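Local coordinates for MxaA (Stigmatella aurantiaca, PDB 4W4T), which carries at its C-terminus an NADPH-binding reductase domain, the part in this structure, which probably releases the myxalamid chain from the synthase as a primary alcohol, at residues E141-I146 / R181-H186; C269-V274 / D351-D356; P276-L281 / V316-M321; H309-Q314 / C379-T384. All coordinates share one frame; numbering follows the deposited sequence.

Contact 1 of 4, residues E141-I146 / R181-H186; sequences EEIDAI and RIKPLH
Glu141, in the last turn of helix 133-142, offers its backbone carbonyl to the side of the Arg181 guanidinium. NE of Arg181 lies 3.0 Å from Glu141 O, and NH2 bonds to the same oxygen, both nitrogens approaching from one face of the carbonyl while the oxygen stays in the guanidinium plane. Ile143 turns its own carbonyl over one face of that guanidinium. The same Ile143 O is packed against the methylenes of Lys183, with CD at 3.2 Å. A bend at the end of the lysine chain (chi4 60°) carries NZ back to Arg181 O, and Leu176 O and Ser140 O accept from it as well. Asp144 then closes on the far end of the arginine: its OD1 is 2.7 Å from Arg181 NH2 and also accepts from NH1. In this salt bridge the two flat groups stand 67° apart, and Arg56 holds the same carboxylate oxygen. A leucine in place of Arg181 removes both donors to Glu141 O and would probably leave that helix-end carbonyl without these bonds and take from Asp144 one of its two arginine partners, Arg56 remaining.

Beyond Asp144 the chain enters strand 145-148, which runs parallel to strand 185-188; with helix 159-177 between them they form a beta-alpha-beta crossover of the Rossmann-fold sheet. Ala145 sets its CA against Pro184 O. Ile146 N donates to Pro184 O at 2.9 Å, and Ile146 O receives His186 N at 2.7 Å in an almost straight bond. On the face where helix 159-177 packs through Ile173, Ile146 CG2 touches Leu185 CD1 at 3.7 Å.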
loop_
_atom_site.group_PDB
_atom_site.type_symbol
_atom_site.label_atom_id
_atom_site.label_comp_id
_atom_site.label_asym_id
_atom_site.label_seq_id
_atom_site.Cartn_x
_atom_site.Cartn_y
_atom_site.Cartn_z
ATOM N N GLU A 141 -21.688 35.098 -7.161
ATOM C CA GLU A 141 -22.504 36.245 -6.751
ATOM C C GLU A 141 -22.937 36.121 -5.289
ATOM O O GLU A 141 -23.143 37.123 -4.598
ATOM C CB GLU A 141 -23.742 36.371 -7.648
ATOM C CG GLU A 141 -23.434 36.719 -9.085
ATOM C CD GLU A 141 -24.580 36.378 -10.032
ATOM O OE1 GLU A 141 -25.618 35.848 -9.564
ATOM O OE2 GLU A 141 -24.428 36.628 -11.250
ATOM N N GLU A 142 -23.071 34.885 -4.825
ATOM C CA GLU A 142 -23.710 34.622 -3.539
ATOM C C GLU A 142 -22.752 34.613 -2.336
ATOM O O GLU A 142 -23.115 35.062 -1.238
ATOM C CB GLU A 142 -24.471 33.300 -3.629
ATOM C CG GLU A 142 -25.623 33.373 -4.639
ATOM C CD GLU A 142 -26.595 32.207 -4.551
ATOM O OE1 GLU A 142 -26.251 31.164 -3.956
ATOM O OE2 GLU A 142 -27.719 32.340 -5.080
ATOM N N ILE A 143 -21.523 34.157 -2.551
ATOM C CA ILE A 143 -20.591 33.904 -1.437
ATOM C C ILE A 143 -19.820 35.126 -0.975
ATOM O O ILE A 143 -19.236 35.839 -1.792
ATOM C CB ILE A 143 -19.567 32.822 -1.821
ATOM C CG1 ILE A 143 -20.284 31.532 -2.182
ATOM C CG2 ILE A 143 -18.539 32.601 -0.662
ATOM C CD1 ILE A 143 -21.185 30.998 -1.092
ATOM N N ASP A 144 -19.794 35.370 0.339
ATOM C CA ASP A 144 -19.062 36.520 0.851
ATOM C C ASP A 144 -17.626 36.157 1.212
ATOM O O ASP A 144 -16.714 36.962 1.043
ATOM C CB ASP A 144 -19.762 37.121 2.086
ATOM C CG ASP A 144 -21.054 37.878 1.735
ATOM O OD1 ASP A 144 -21.269 38.229 0.552
ATOM O OD2 ASP A 144 -21.846 38.149 2.656
ATOM N N ALA A 145 -17.438 34.954 1.728
ATOM C CA ALA A 145 -16.108 34.524 2.156
ATOM C C ALA A 145 -15.943 33.006 2.030
ATOM O O ALA A 145 -16.917 32.243 1.977
ATOM C CB ALA A 145 -15.840 34.993 3.594
ATOM N N ILE A 146 -14.693 32.568 1.944
ATOM C CA ILE A 146 -14.382 31.165 1.693
ATOM C C ILE A 146 -13.438 30.596 2.752
ATOM O O ILE A 146 -12.392 31.175 3.030
ATOM C CB ILE A 146 -13.722 30.971 0.308
ATOM C CG1 ILE A 146 -14.660 31.463 -0.798
ATOM C CG2 ILE A 146 -13.374 29.494 0.080
ATOM C CD1 ILE A 146 -13.947 31.905 -2.056
ATOM N N ARG A 181 -17.156 39.362 -7.629
ATOM C CA ARG A 181 -16.830 40.213 -6.488
ATOM C C ARG A 181 -15.857 39.512 -5.545
ATOM O O ARG A 181 -15.899 38.294 -5.384
ATOM C CB ARG A 181 -18.090 40.624 -5.738
ATOM C CG ARG A 181 -18.931 39.483 -5.190
ATOM C CD ARG A 181 -20.190 40.087 -4.577
ATOM N NE ARG A 181 -21.054 39.139 -3.899
ATOM C CZ ARG A 181 -20.952 38.847 -2.608
ATOM N NH1 ARG A 181 -20.002 39.422 -1.884
ATOM N NH2 ARG A 181 -21.794 37.994 -2.046
ATOM N N ILE A 182 -14.982 40.307 -4.944
ATOM C CA ILE A 182 -13.897 39.801 -4.106
ATOM C C ILE A 182 -14.390 39.075 -2.868
ATOM O O ILE A 182 -15.288 39.549 -2.164
ATOM C CB ILE A 182 -12.957 40.945 -3.680
ATOM C CG1 ILE A 182 -12.364 41.619 -4.913
ATOM C CG2 ILE A 182 -11.842 40.429 -2.740
ATOM C CD1 ILE A 182 -11.821 40.627 -5.922
ATOM N N LYS A 183 -13.797 37.909 -2.607
ATOM C CA LYS A 183 -14.156 37.100 -1.460
ATOM C C LYS A 183 -12.909 36.747 -0.650
ATOM O O LYS A 183 -12.021 36.050 -1.144
ATOM C CB LYS A 183 -14.877 35.822 -1.900
ATOM C CG LYS A 183 -16.033 36.064 -2.860
ATOM C CD LYS A 183 -16.637 34.760 -3.353
ATOM C CE LYS A 183 -17.652 35.003 -4.509
ATOM N NZ LYS A 183 -17.017 35.669 -5.686
ATOM N N PRO A 184 -12.837 37.229 0.596
ATOM C CA PRO A 184 -11.708 36.813 1.434
ATOM C C PRO A 184 -11.622 35.297 1.550
ATOM O O PRO A 184 -12.640 34.574 1.565
ATOM C CB PRO A 184 -12.018 37.457 2.788
ATOM C CG PRO A 184 -12.794 38.691 2.419
ATOM C CD PRO A 184 -13.660 38.257 1.253
ATOM N N LEU A 185 -10.384 34.825 1.625
ATOM C CA LEU A 185 -10.102 33.407 1.629
ATOM C C LEU A 185 -9.325 33.002 2.874
ATOM O O LEU A 185 -8.240 33.511 3.128
ATOM C CB LEU A 185 -9.312 33.027 0.385
ATOM C CG LEU A 185 -8.715 31.622 0.464
ATOM C CD1 LEU A 185 -9.818 30.568 0.423
ATOM C CD2 LEU A 185 -7.712 31.427 -0.648
ATOM N N HIS A 186 -9.894 32.106 3.658
ATOM C CA HIS A 186 -9.176 31.567 4.807
ATOM C C HIS A 186 -8.718 30.177 4.419
ATOM O O HIS A 186 -9.518 29.245 4.323
ATOM C CB HIS A 186 -10.066 31.596 6.041
ATOM C CG HIS A 186 -10.670 32.944 6.263
ATOM N ND1 HIS A 186 -9.917 34.026 6.660
ATOM C CD2 HIS A 186 -11.919 33.417 6.041
ATOM C CE1 HIS A 186 -10.684 35.100 6.707
ATOM N NE2 HIS A 186 -11.906 34.755 6.343
HETATM O O HOH W 1 -16.588 39.616 0.426
#

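Contact 2 of 4, residues C269-V274 / D351-D356; sequences CVRMGV and DSELGD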
loop_
_atom_site.group_PDB
_atom_site.type_symbol
_atom_site.label_atom_id
_atom_site.label_comp_id
_atom_site.label_asym_id
_atom_site.label_seq_id
_atom_site.Cartn_x
_atom_site.Cartn_y
_atom_site.Cartn_z
ATOM N N CYS A 269 1.176 -0.187 18.058
ATOM C CA CYS A 269 2.062 -0.307 19.214
ATOM C C CYS A 269 1.384 -1.112 20.306
ATOM O O CYS A 269 2.012 -1.967 20.942
ATOM C CB CYS A 269 2.474 1.069 19.738
ATOM S SG CYS A 269 3.602 1.924 18.623
ATOM N N VAL A 270 0.105 -0.838 20.527
ATOM C CA VAL A 270 -0.635 -1.545 21.570
ATOM C C VAL A 270 -0.726 -3.033 21.252
ATOM O O VAL A 270 -0.458 -3.878 22.113
ATOM C CB VAL A 270 -2.050 -0.946 21.761
ATOM C CG1 VAL A 270 -2.929 -1.878 22.563
ATOM C CG2 VAL A 270 -1.937 0.379 22.475
ATOM N N ARG A 271 -1.071 -3.362 20.013
ATOM C CA ARG A 271 -1.231 -4.768 19.644
ATOM C C ARG A 271 0.085 -5.546 19.688
ATOM O O ARG A 271 0.107 -6.715 20.084
ATOM C CB ARG A 271 -1.885 -4.869 18.270
ATOM C CG ARG A 271 -3.359 -4.461 18.295
ATOM C CD ARG A 271 -4.032 -4.659 16.952
ATOM N NE ARG A 271 -4.048 -6.067 16.577
ATOM C CZ ARG A 271 -3.693 -6.523 15.381
ATOM N NH1 ARG A 271 -3.301 -5.678 14.430
ATOM N NH2 ARG A 271 -3.742 -7.827 15.131
HETATM N N MSE A 272 1.186 -4.909 19.315
HETATM C CA MSE A 272 2.488 -5.571 19.387
HETATM C C MSE A 272 3.070 -5.560 20.786
HETATM O O MSE A 272 3.914 -6.388 21.118
HETATM C CB MSE A 272 3.487 -4.916 18.446
HETATM C CG MSE A 272 3.094 -5.048 16.992
HETATM SE SE MSE A 272 4.572 -4.451 15.885
HETATM C CE MSE A 272 4.287 -2.559 16.044
ATOM N N GLY A 273 2.637 -4.602 21.597
ATOM C CA GLY A 273 3.152 -4.474 22.951
ATOM C C GLY A 273 4.506 -3.791 22.976
ATOM O O GLY A 273 5.255 -3.905 23.941
ATOM N N VAL A 274 4.842 -3.098 21.894
ATOM C CA VAL A 274 6.127 -2.417 21.811
ATOM C C VAL A 274 6.015 -1.081 21.065
ATOM O O VAL A 274 5.270 -0.956 20.091
ATOM C CB VAL A 274 7.186 -3.323 21.152
ATOM C CG1 VAL A 274 6.807 -3.660 19.712
ATOM C CG2 VAL A 274 8.538 -2.661 21.210
ATOM N N ASP A 351 -0.342 -10.406 9.620
ATOM C CA ASP A 351 -1.308 -9.395 10.036
ATOM C C ASP A 351 -1.364 -8.276 9.004
ATOM O O ASP A 351 -0.425 -7.494 8.892
ATOM C CB ASP A 351 -0.930 -8.854 11.418
ATOM C CG ASP A 351 -2.010 -7.971 12.028
ATOM O OD1 ASP A 351 -2.560 -7.086 11.331
ATOM O OD2 ASP A 351 -2.298 -8.159 13.229
ATOM N N SER A 352 -2.464 -8.195 8.257
ATOM C CA SER A 352 -2.557 -7.253 7.142
ATOM C C SER A 352 -2.728 -5.803 7.591
ATOM O O SER A 352 -2.315 -4.881 6.883
ATOM C CB SER A 352 -3.708 -7.642 6.208
ATOM O OG SER A 352 -4.935 -7.103 6.659
ATOM N N GLU A 353 -3.334 -5.597 8.758
ATOM C CA GLU A 353 -3.461 -4.247 9.304
ATOM C C GLU A 353 -2.094 -3.668 9.668
ATOM O O GLU A 353 -1.816 -2.506 9.388
ATOM C CB GLU A 353 -4.378 -4.232 10.526
ATOM C CG GLU A 353 -5.652 -3.424 10.323
ATOM C CD GLU A 353 -6.566 -3.466 11.533
ATOM O OE1 GLU A 353 -6.093 -3.148 12.647
ATOM O OE2 GLU A 353 -7.752 -3.824 11.371
ATOM N N LEU A 354 -1.244 -4.473 10.296
ATOM C CA LEU A 354 0.108 -4.019 10.613
ATOM C C LEU A 354 0.904 -3.807 9.323
ATOM O O LEU A 354 1.712 -2.882 9.218
ATOM C CB LEU A 354 0.812 -5.016 11.529
ATOM C CG LEU A 354 0.183 -5.091 12.921
ATOM C CD1 LEU A 354 0.862 -6.141 13.762
ATOM C CD2 LEU A 354 0.254 -3.741 13.602
ATOM N N GLY A 355 0.667 -4.671 8.343
ATOM C CA GLY A 355 1.239 -4.479 7.021
ATOM C C GLY A 355 0.834 -3.141 6.427
ATOM O O GLY A 355 1.670 -2.421 5.882
ATOM N N ASP A 356 -0.445 -2.799 6.548
ATOM C CA ASP A 356 -0.942 -1.517 6.050
ATOM C C ASP A 356 -0.193 -0.345 6.688
ATOM O O ASP A 356 0.144 0.629 6.012
ATOM C CB ASP A 356 -2.447 -1.379 6.315
ATOM C CG ASP A 356 -3.284 -2.337 5.479
ATOM O OD1 ASP A 356 -2.744 -2.949 4.527
ATOM O OD2 ASP A 356 -4.491 -2.477 5.780
HETATM O O HOH W 2 -3.762 -2.882 13.999
#
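Charge dominates where Arg271, in the last turn of helix 261-272, meets Asp351, the N-cap of helix 352-362. The two side chains reach for each other from their two helices, and the carboxylate lies at the guanidinium edge with the planes 47° apart. OD2 of Asp351 is modelled 2.4 Å from Arg271 NH2, a salt bridge whose exact length is doubtful because it is so short. Arg271 NH1 adds two weak bonds to the same carboxylate, at 2.9 Å to OD2 and 3.5 Å to OD1. Glu353 contributes charge at longer range: its OE1 stands well out of the guanidinium plane, and a water links the two by accepting from Arg271 NH1 and donating to Glu353 OE1 at 2.7 Å.

Both helix ends are capped: one helix begins here and the other stops. With CG of Asp351 anti to the backbone N (chi1 -170°), OD1 reaches forward to accept from Leu354 N at 3.1 Å, the N-cap bond of helix 352-362. Helix 261-272 stops in a Schellman motif with Gly273 as its C-prime residue, though both defining bonds are weak.

Apolar contact is slight. Leu354 CG flanks the guanidinium obliquely, 3.8 Å from Arg271 NH1. Leu354 CD1 makes the apolar touch, 4.1 Å from CG of the selenomethionine Met272, the two side chains running antiparallel alongside one another; Trp340 also touches Met272.

One carboxylate thus serves a helix N-terminus and an arginine together, and both would be expected to stabilise its ionised form, with little area buried.

Contact 3 of 4, residues P276-L281 / V316-M321; sequences PSVDAL and VRADEM
In the smaller lobe, away from the main Rossmann sheet and the NADPH site, Val278 and Ala318 join the chain leaving strand 274-277 to the first turn of helix 318-328. That strand pairs in parallel with strand 333-336, which follows the helix, so the contact joins parts of a small alpha/beta unit. In extended short-chain dehydrogenases the C-terminal domain contributes to substrate binding, and this lobe is probably its counterpart.

The apolar touch is narrow. Ala318 directs its methyl at the other segment, and CB meets Val278 CG2 at 3.7 Å; a valine chi1 of -63° puts CG2 between the backbone N and the carbonyl carbon, on the helix side. The methyl is equally close to Val278 O. Tyr337 of helix 337-348 also packs on Val278.

No direct hydrogen bond crosses between the segments. A water does the joining instead: it donates to Val278 O at 2.7 Å and to Ala280 O at 2.5 Å, and accepts from Ala318 N at 3.0 Å, satisfying a backbone N-H of the first helical turn. Farther along, Leu281 C comes to 3.9 Å from Val316 O.

Arg317, the N-cap residue, is tied to its own helix by salt bridges to Asp319 and Glu320. Its backbone N donates almost straight to Glu320 OE1, 2.8 Å away, through that oxygen's anti lone pair.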
loop_
_atom_site.group_PDB
_atom_site.type_symbol
_atom_site.label_atom_id
_atom_site.label_comp_id
_atom_site.label_asym_id
_atom_site.label_seq_id
_atom_site.Cartn_x
_atom_site.Cartn_y
_atom_site.Cartn_z
ATOM N N PRO A 276 8.313 2.632 19.704
ATOM C CA PRO A 276 9.661 3.077 19.346
ATOM C C PRO A 276 10.129 4.253 20.179
ATOM O O PRO A 276 9.329 5.140 20.485
ATOM C CB PRO A 276 9.503 3.490 17.879
ATOM C CG PRO A 276 8.106 3.992 17.803
ATOM C CD PRO A 276 7.303 3.135 18.746
ATOM N N SER A 277 11.404 4.272 20.546
ATOM C CA SER A 277 11.966 5.478 21.119
ATOM C C SER A 277 12.414 6.338 19.944
ATOM O O SER A 277 13.338 5.988 19.217
ATOM C CB SER A 277 13.123 5.178 22.079
ATOM O OG SER A 277 14.121 4.392 21.458
ATOM N N VAL A 278 11.703 7.430 19.712
ATOM C CA VAL A 278 12.083 8.365 18.669
ATOM C C VAL A 278 12.520 9.649 19.357
ATOM O O VAL A 278 12.067 9.940 20.467
ATOM C CB VAL A 278 10.934 8.623 17.683
ATOM C CG1 VAL A 278 10.555 7.334 16.964
ATOM C CG2 VAL A 278 9.728 9.190 18.409
ATOM N N ASP A 279 13.421 10.401 18.739
ATOM C CA ASP A 279 13.906 11.610 19.403
ATOM C C ASP A 279 13.155 12.879 18.983
ATOM O O ASP A 279 13.548 13.972 19.356
ATOM C CB ASP A 279 15.405 11.798 19.162
ATOM C CG ASP A 279 15.784 11.701 17.699
ATOM O OD1 ASP A 279 14.938 12.003 16.830
ATOM O OD2 ASP A 279 16.945 11.332 17.416
ATOM N N ALA A 280 12.075 12.736 18.221
ATOM C CA ALA A 280 11.310 13.905 17.786
ATOM C C ALA A 280 10.621 14.628 18.945
ATOM O O ALA A 280 10.299 14.026 19.973
ATOM C CB ALA A 280 10.276 13.498 16.751
ATOM N N LEU A 281 10.397 15.929 18.775
ATOM C CA LEU A 281 9.527 16.675 19.678
ATOM C C LEU A 281 8.107 16.561 19.144
ATOM O O LEU A 281 7.703 17.352 18.286
ATOM C CB LEU A 281 9.938 18.142 19.769
ATOM C CG LEU A 281 11.415 18.404 20.040
ATOM C CD1 LEU A 281 11.708 19.890 20.004
ATOM C CD2 LEU A 281 11.812 17.793 21.372
ATOM N N VAL A 316 5.567 16.946 23.225
ATOM C CA VAL A 316 5.642 15.822 24.143
ATOM C C VAL A 316 6.784 14.930 23.653
ATOM O O VAL A 316 7.048 14.868 22.456
ATOM C CB VAL A 316 4.292 15.044 24.215
ATOM C CG1 VAL A 316 3.984 14.379 22.897
ATOM C CG2 VAL A 316 4.316 14.008 25.334
ATOM N N ARG A 317 7.495 14.288 24.574
ATOM C CA ARG A 317 8.519 13.332 24.177
ATOM C C ARG A 317 7.888 11.954 24.044
ATOM O O ARG A 317 6.877 11.676 24.683
ATOM C CB ARG A 317 9.668 13.324 25.189
ATOM C CG ARG A 317 10.447 14.631 25.179
ATOM C CD ARG A 317 11.511 14.694 26.244
ATOM N NE ARG A 317 10.948 14.533 27.579
ATOM C CZ ARG A 317 11.050 13.417 28.287
ATOM N NH1 ARG A 317 11.696 12.385 27.770
ATOM N NH2 ARG A 317 10.510 13.337 29.497
ATOM N N ALA A 318 8.465 11.106 23.200
ATOM C CA ALA A 318 7.929 9.763 23.006
ATOM C C ALA A 318 7.816 8.977 24.320
ATOM O O ALA A 318 6.817 8.286 24.547
ATOM C CB ALA A 318 8.787 8.989 22.011
ATOM N N ASP A 319 8.822 9.063 25.186
ATOM C CA ASP A 319 8.768 8.242 26.397
ATOM C C ASP A 319 7.657 8.719 27.332
ATOM O O ASP A 319 7.106 7.928 28.089
ATOM C CB ASP A 319 10.129 8.194 27.131
ATOM C CG ASP A 319 10.654 9.569 27.546
ATOM O OD1 ASP A 319 9.886 10.548 27.600
ATOM O OD2 ASP A 319 11.869 9.670 27.839
ATOM N N GLU A 320 7.306 10.000 27.259
ATOM C CA GLU A 320 6.145 10.493 28.005
ATOM C C GLU A 320 4.859 9.889 27.431
ATOM O O GLU A 320 3.972 9.449 28.171
ATOM C CB GLU A 320 6.080 12.028 27.972
ATOM C CG GLU A 320 7.308 12.718 28.549
ATOM C CD GLU A 320 7.238 14.236 28.457
ATOM O OE1 GLU A 320 7.120 14.783 27.329
ATOM O OE2 GLU A 320 7.308 14.882 29.523
HETATM N N MSE A 321 4.763 9.852 26.107
HETATM C CA MSE A 321 3.615 9.222 25.466
HETATM C C MSE A 321 3.437 7.790 25.947
HETATM O O MSE A 321 2.340 7.382 26.289
HETATM C CB MSE A 321 3.761 9.242 23.944
HETATM C CG MSE A 321 3.398 10.535 23.291
HETATM SE SE MSE A 321 1.465 10.903 23.475
HETATM C CE MSE A 321 0.709 9.260 22.784
HETATM O O HOH W 3 10.660 12.037 21.446
#

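Contact 4 of 4, residues H309-Q314 / C379-T384; sequences HLVNPQ and CDSGDT
His309 and the chain from Cys379 to Asp380 make the tight part of this contact. ND1 of His309 donates to Asp380 O at 2.9 Å; the donor lies in the carbonyl plane, the oxygen 18° out of the ring plane. Cys379 lies over one ring face, with SG 4.2 Å from the centroid of the His309 ring and CB 3.5 Å from ND1. NE2 bonds to Arg243. A valine at His309 would probably leave Asp380 O without this donor and open a gap beneath the Cys379 sulfur. Val311 sets CG1 4.1 Å from Cys379 CB and CG2 4.0 Å from Ser381 CB.

His309 and Leu310 end strand 307-310, which lies beside strand 239-248 in the Rossmann sheet, and Leu310 centres an inverse gamma turn leading out of it. Its side chain crosses that of Thr384 in helix 382-388 at about a right angle, CD2 lying 3.9 Å from CG2; Glu204 accepts from Thr384 OG1 and His309 N.

Toward the exposed side the fit slackens: Pro313 CG comes no nearer than 4.2 Å to Ser381 OG. A water bridges the two segments, donating to Asn312 O at 2.6 Å and, at longer range, to Cys379 O.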
loop_
_atom_site.group_PDB
_atom_site.type_symbol
_atom_site.label_atom_id
_atom_site.label_comp_id
_atom_site.label_asym_id
_atom_site.label_seq_id
_atom_site.Cartn_x
_atom_site.Cartn_y
_atom_site.Cartn_z
ATOM N N HIS A 309 0.755 29.158 12.646
ATOM C CA HIS A 309 1.037 27.758 12.901
ATOM C C HIS A 309 0.121 27.257 13.989
ATOM O O HIS A 309 0.270 27.622 15.161
ATOM C CB HIS A 309 2.498 27.569 13.285
ATOM C CG HIS A 309 3.442 27.733 12.138
ATOM N ND1 HIS A 309 4.799 27.917 12.304
ATOM C CD2 HIS A 309 3.223 27.746 10.800
ATOM C CE1 HIS A 309 5.375 28.024 11.121
ATOM N NE2 HIS A 309 4.441 27.917 10.190
ATOM N N LEU A 310 -0.848 26.434 13.605
ATOM C CA LEU A 310 -1.800 25.919 14.575
ATOM C C LEU A 310 -1.283 24.592 15.097
ATOM O O LEU A 310 -1.755 23.521 14.718
ATOM C CB LEU A 310 -3.192 25.786 13.958
ATOM C CG LEU A 310 -3.676 27.089 13.317
ATOM C CD1 LEU A 310 -5.134 26.959 12.844
ATOM C CD2 LEU A 310 -3.518 28.253 14.287
ATOM N N VAL A 311 -0.279 24.703 15.958
ATOM C CA VAL A 311 0.409 23.572 16.554
ATOM C C VAL A 311 0.348 23.700 18.063
ATOM O O VAL A 311 0.137 24.786 18.597
ATOM C CB VAL A 311 1.880 23.505 16.107
ATOM C CG1 VAL A 311 1.973 23.404 14.566
ATOM C CG2 VAL A 311 2.631 24.741 16.600
ATOM N N ASN A 312 0.537 22.586 18.751
ATOM C CA ASN A 312 0.639 22.614 20.198
ATOM C C ASN A 312 1.931 23.328 20.588
ATOM O O ASN A 312 3.018 22.908 20.188
ATOM C CB ASN A 312 0.596 21.194 20.762
ATOM C CG ASN A 312 0.168 21.161 22.221
ATOM O OD1 ASN A 312 0.496 22.062 22.988
ATOM N ND2 ASN A 312 -0.579 20.136 22.598
ATOM N N PRO A 313 1.818 24.422 21.361
ATOM C CA PRO A 313 3.006 25.136 21.847
ATOM C C PRO A 313 3.909 24.256 22.718
ATOM O O PRO A 313 5.106 24.527 22.829
ATOM C CB PRO A 313 2.413 26.289 22.676
ATOM C CG PRO A 313 1.006 26.418 22.203
ATOM C CD PRO A 313 0.573 25.031 21.858
ATOM N N GLN A 314 3.339 23.223 23.329
ATOM C CA GLN A 314 4.105 22.315 24.186
ATOM C C GLN A 314 4.317 20.975 23.481
ATOM O O GLN A 314 3.354 20.299 23.153
ATOM C CB GLN A 314 3.380 22.110 25.529
ATOM C CG GLN A 314 3.909 20.951 26.415
ATOM C CD GLN A 314 2.854 19.853 26.694
ATOM O OE1 GLN A 314 1.793 19.798 26.051
ATOM N NE2 GLN A 314 3.152 18.971 27.658
ATOM N N CYS A 379 7.647 23.778 14.879
ATOM C CA CYS A 379 7.113 25.079 14.470
ATOM C C CYS A 379 6.970 26.039 15.629
ATOM O O CYS A 379 6.541 25.644 16.717
ATOM C CB CYS A 379 5.736 24.925 13.817
ATOM S SG CYS A 379 5.835 24.064 12.281
ATOM N N ASP A 380 7.318 27.294 15.384
ATOM C CA ASP A 380 7.032 28.362 16.337
ATOM C C ASP A 380 5.594 28.828 16.152
ATOM O O ASP A 380 5.073 28.783 15.037
ATOM C CB ASP A 380 8.002 29.523 16.155
ATOM C CG ASP A 380 7.796 30.613 17.193
ATOM O OD1 ASP A 380 8.185 30.393 18.358
ATOM O OD2 ASP A 380 7.235 31.675 16.851
ATOM N N SER A 381 4.947 29.265 17.234
ATOM C CA SER A 381 3.553 29.699 17.152
ATOM C C SER A 381 3.303 31.021 17.879
ATOM O O SER A 381 2.170 31.323 18.278
ATOM C CB SER A 381 2.630 28.611 17.704
ATOM O OG SER A 381 3.024 28.198 19.004
ATOM N N GLY A 382 4.360 31.818 18.018
ATOM C CA GLY A 382 4.292 33.050 18.781
ATOM C C GLY A 382 3.288 34.051 18.233
ATOM O O GLY A 382 2.631 34.741 19.011
ATOM N N ASP A 383 3.159 34.132 16.906
ATOM C CA ASP A 383 2.177 35.040 16.298
ATOM C C ASP A 383 0.744 34.577 16.547
ATOM O O ASP A 383 -0.160 35.391 16.751
ATOM C CB ASP A 383 2.428 35.188 14.798
ATOM C CG ASP A 383 3.751 35.855 14.499
ATOM O OD1 ASP A 383 4.340 36.429 15.440
ATOM O OD2 ASP A 383 4.204 35.814 13.338
ATOM N N THR A 384 0.531 33.268 16.541
ATOM C CA THR A 384 -0.772 32.731 16.894
ATOM C C THR A 384 -1.102 33.026 18.361
ATOM O O THR A 384 -2.203 33.456 18.686
ATOM C CB THR A 384 -0.835 31.228 16.664
ATOM O OG1 THR A 384 -0.533 30.949 15.285
ATOM C CG2 THR A 384 -2.221 30.708 17.010
HETATM O O HOH W 4 5.194 23.726 18.980
#

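In the fold
Contacts 1 and 4 both reach the main parallel sheet of the Rossmann fold, through strands 145-148 and 185-188 in one and strand 307-310 in the other, with centres about 27 Å apart. Contacts 2 and 3 lie on the other side of the chain's centre from contact 1, about 46 and 42 Å from it between centres. They touch each other where Cys269 packs on Pro276. Contact 1 closes before the others open; contact 3 is nested within the loop closed by contact 2, and contact 4 crosses both. The chain therefore leaves the sheet for the smaller lobe and returns more than once, knitting the cofactor-binding core and that lobe together.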